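Local atomic coordinates of predicted component of a thermophile-specific DNA repair system, contains a RAMP domain (Methanopyrus kandleri, PDB entry 4N0L), a protein that binds CRISPR RNA as the Csm3 protein of a type III-A CRISPR system and may act as an endonuclease in antiviral defence. Residues A329-R332 against P333-V337. Residues are numbered along the deposited sequence; the frame is centred on the assembly and turned at random.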
ATOM      1  N   ALA A 329       4.182   3.992  21.960  1.00 26.98           N
ATOM      2  CA  ALA A 329       3.073   3.061  21.805  1.00 27.77           C
ATOM      3  C   ALA A 329       2.928   2.667  20.337  1.00 30.37           C
ATOM      4  O   ALA A 329       2.399   1.603  20.017  1.00 31.17           O
ATOM      5  CB  ALA A 329       1.783   3.677  22.326  1.00 25.74           C
ATOM      6  N   TYR A 330       3.422   3.532  19.457  1.00 26.01           N
ATOM      7  CA  TYR A 330       3.356   3.309  18.018  1.00 26.83           C
ATOM      8  C   TYR A 330       4.542   3.973  17.327  1.00 31.93           C
ATOM      9  O   TYR A 330       5.151   4.890  17.873  1.00 30.78           O
ATOM     10  CB  TYR A 330       2.041   3.851  17.447  1.00 25.82           C
ATOM     11  CG  TYR A 330       1.938   5.366  17.443  1.00 26.86           C
ATOM     12  CD1 TYR A 330       2.450   6.119  16.390  1.00 26.83           C
ATOM     13  CD2 TYR A 330       1.341   6.041  18.501  1.00 29.82           C
ATOM     14  CE1 TYR A 330       2.364   7.501  16.390  1.00 28.68           C
ATOM     15  CE2 TYR A 330       1.249   7.425  18.509  1.00 28.52           C
ATOM     16  CZ  TYR A 330       1.764   8.148  17.451  1.00 29.95           C
ATOM     17  OH  TYR A 330       1.672   9.520  17.458  1.00 30.34           O
ATOM     18  N   LEU A 331       4.865   3.514  16.123  1.00 34.38           N
ATOM     19  CA  LEU A 331       5.824   4.220  15.283  1.00 31.60           C
ATOM     20  C   LEU A 331       5.154   4.623  13.977  1.00 29.39           C
ATOM     21  O   LEU A 331       4.294   3.910  13.461  1.00 31.15           O
ATOM     22  CB  LEU A 331       7.064   3.363  15.010  1.00 29.13           C
ATOM     23  CG  LEU A 331       7.924   2.978  16.217  1.00 27.75           C
ATOM     24  CD1 LEU A 331       9.104   2.116  15.794  1.00 21.09           C
ATOM     25  CD2 LEU A 331       8.400   4.221  16.957  1.00 25.46           C
ATOM     26  N   ARG A 332       5.546   5.777  13.452  1.00 26.48           N
ATOM     27  CA  ARG A 332       5.046   6.239  12.168  1.00 26.50           C
ATOM     28  C   ARG A 332       5.790   5.484  11.063  1.00 28.15           C
ATOM     29  O   ARG A 332       6.868   4.944  11.318  1.00 25.06           O
ATOM     30  CB  ARG A 332       5.224   7.755  12.043  1.00 24.82           C
ATOM     31  CG  ARG A 332       4.377   8.548  13.035  1.00 21.57           C
ATOM     32  CD  ARG A 332       2.963   8.783  12.521  1.00 24.17           C
ATOM     33  NE  ARG A 332       2.939   9.615  11.322  1.00 31.61           N
ATOM     34  CZ  ARG A 332       2.840  10.941  11.333  1.00 32.01           C
ATOM     35  NH1 ARG A 332       2.827  11.616  10.192  1.00 30.66           N
ATOM     36  NH2 ARG A 332       2.757  11.591  12.486  1.00 28.83           N
ATOM     37  N   PRO A 333       5.213   5.423   9.846  1.00 32.18           N
ATOM     38  CA  PRO A 333       5.818   4.687   8.726  1.00 32.88           C
ATOM     39  C   PRO A 333       7.310   4.963   8.537  1.00 31.24           C
ATOM     40  O   PRO A 333       8.094   4.023   8.409  1.00 28.10           O
ATOM     41  CB  PRO A 333       5.022   5.185   7.520  1.00 30.60           C
ATOM     42  CG  PRO A 333       3.680   5.476   8.075  1.00 29.87           C
ATOM     43  CD  PRO A 333       3.908   6.000   9.469  1.00 30.14           C
ATOM     44  N   GLU A 334       7.689   6.235   8.543  1.00 30.91           N
ATOM     45  CA  GLU A 334       9.078   6.626   8.323  1.00 36.83           C
ATOM     46  C   GLU A 334       9.978   6.161   9.469  1.00 36.61           C
ATOM     47  O   GLU A 334      11.165   5.895   9.274  1.00 35.59           O
ATOM     48  CB  GLU A 334       9.172   8.144   8.158  1.00 43.30           C
ATOM     49  CG  GLU A 334      10.568   8.673   7.886  1.00 55.09           C
ATOM     50  CD  GLU A 334      10.624  10.188   7.908  1.00 65.10           C
ATOM     51  OE1 GLU A 334       9.598  10.816   8.243  1.00 66.68           O
ATOM     52  OE2 GLU A 334      11.695  10.749   7.589  1.00 70.06           O
ATOM     53  N   GLU A 335       9.405   6.041  10.662  1.00 32.86           N
ATOM     54  CA  GLU A 335      10.158   5.568  11.817  1.00 33.89           C
ATOM     55  C   GLU A 335      10.407   4.064  11.744  1.00 30.36           C
ATOM     56  O   GLU A 335      11.469   3.583  12.140  1.00 30.90           O
ATOM     57  CB  GLU A 335       9.429   5.928  13.114  1.00 31.77           C
ATOM     58  CG  GLU A 335       9.262   7.425  13.319  1.00 32.90           C
ATOM     59  CD  GLU A 335       8.602   7.765  14.639  1.00 37.38           C
ATOM     60  OE1 GLU A 335       7.434   7.373  14.841  1.00 37.40           O
ATOM     61  OE2 GLU A 335       9.253   8.425  15.476  1.00 41.86           O
ATOM     62  N   TRP A 336       9.427   3.324  11.235  1.00 26.67           N
ATOM     63  CA  TRP A 336       9.598   1.893  11.005  1.00 30.99           C
ATOM     64  C   TRP A 336      10.697   1.622   9.981  1.00 29.92           C
ATOM     65  O   TRP A 336      11.456   0.662  10.118  1.00 26.22           O
ATOM     66  CB  TRP A 336       8.286   1.254  10.547  1.00 29.92           C
ATOM     67  CG  TRP A 336       7.343   0.968  11.673  1.00 29.07           C
ATOM     68  CD1 TRP A 336       6.227   1.677  12.007  1.00 26.41           C
ATOM     69  CD2 TRP A 336       7.442  -0.097  12.625  1.00 27.80           C
ATOM     70  NE1 TRP A 336       5.618   1.113  13.102  1.00 28.31           N
ATOM     71  CE2 TRP A 336       6.346   0.023  13.503  1.00 25.24           C
ATOM     72  CE3 TRP A 336       8.350  -1.146  12.820  1.00 26.06           C
ATOM     73  CZ2 TRP A 336       6.131  -0.862  14.557  1.00 25.03           C
ATOM     74  CZ3 TRP A 336       8.135  -2.023  13.868  1.00 21.77           C
ATOM     75  CH2 TRP A 336       7.036  -1.876  14.723  1.00 26.79           C
ATOM     76  N   VAL A 337      10.767   2.465   8.955  1.00 29.36           N
ATOM     77  CA  VAL A 337      11.789   2.337   7.922  1.00 33.55           C
ATOM     78  C   VAL A 337      13.186   2.410   8.526  1.00 35.71           C
ATOM     79  O   VAL A 337      14.027   1.545   8.282  1.00 35.63           O
ATOM     80  CB  VAL A 337      11.658   3.438   6.849  1.00 32.63           C
ATOM     81  CG1 VAL A 337      12.873   3.439   5.933  1.00 30.10           C
ATOM     82  CG2 VAL A 337      10.395   3.240   6.040  1.00 31.76           C
TER
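Glu335 reaches back over the first turn of its helix and accepts a hydrogen bond from the backbone N of Arg332, the N-cap residue. The bond from Arg332 N to Glu335 OE1 is 2.8 Å long and almost straight at 179°. OE1 uses its anti lone pair, the one turned away from OE2. Glu335 CG stands anti to its own carbonyl carbon (chi1 -62°), and the chain runs extended from there back to the N-cap. Of the two bonds of a capping box, one is present, from the N-cap amide to the N3 glutamate. Arg332 has no side-chain oxygen to return the other, so the full motif is not met. Arg332 O accepts the first helical bond, from Trp336 N at 3.0 Å, and a weak one from Glu335 N.

Leu331 and Trp336 cross at about a right angle. Leu331 CB lies over one face of the indole, 3.6 Å from the centroid of the five-membered ring of Trp336, in a CH-pi contact. Leu331 CD2 turns to the carboxylate and sits 3.9 Å from Glu335 OE1. The other oxygen, OE2, forms a salt bridge with Arg328.

The Arg332 chain bends and carries its guanidinium away to a salt bridge with Glu253 on helix 238-255. Trp336 NE1 hydrogen-bonds to Ile272 O on strand 268-278. The start of helix 333-338 thus packs against that strand and helix 238-255, with helix 322-325 meeting Leu331 and Trp336.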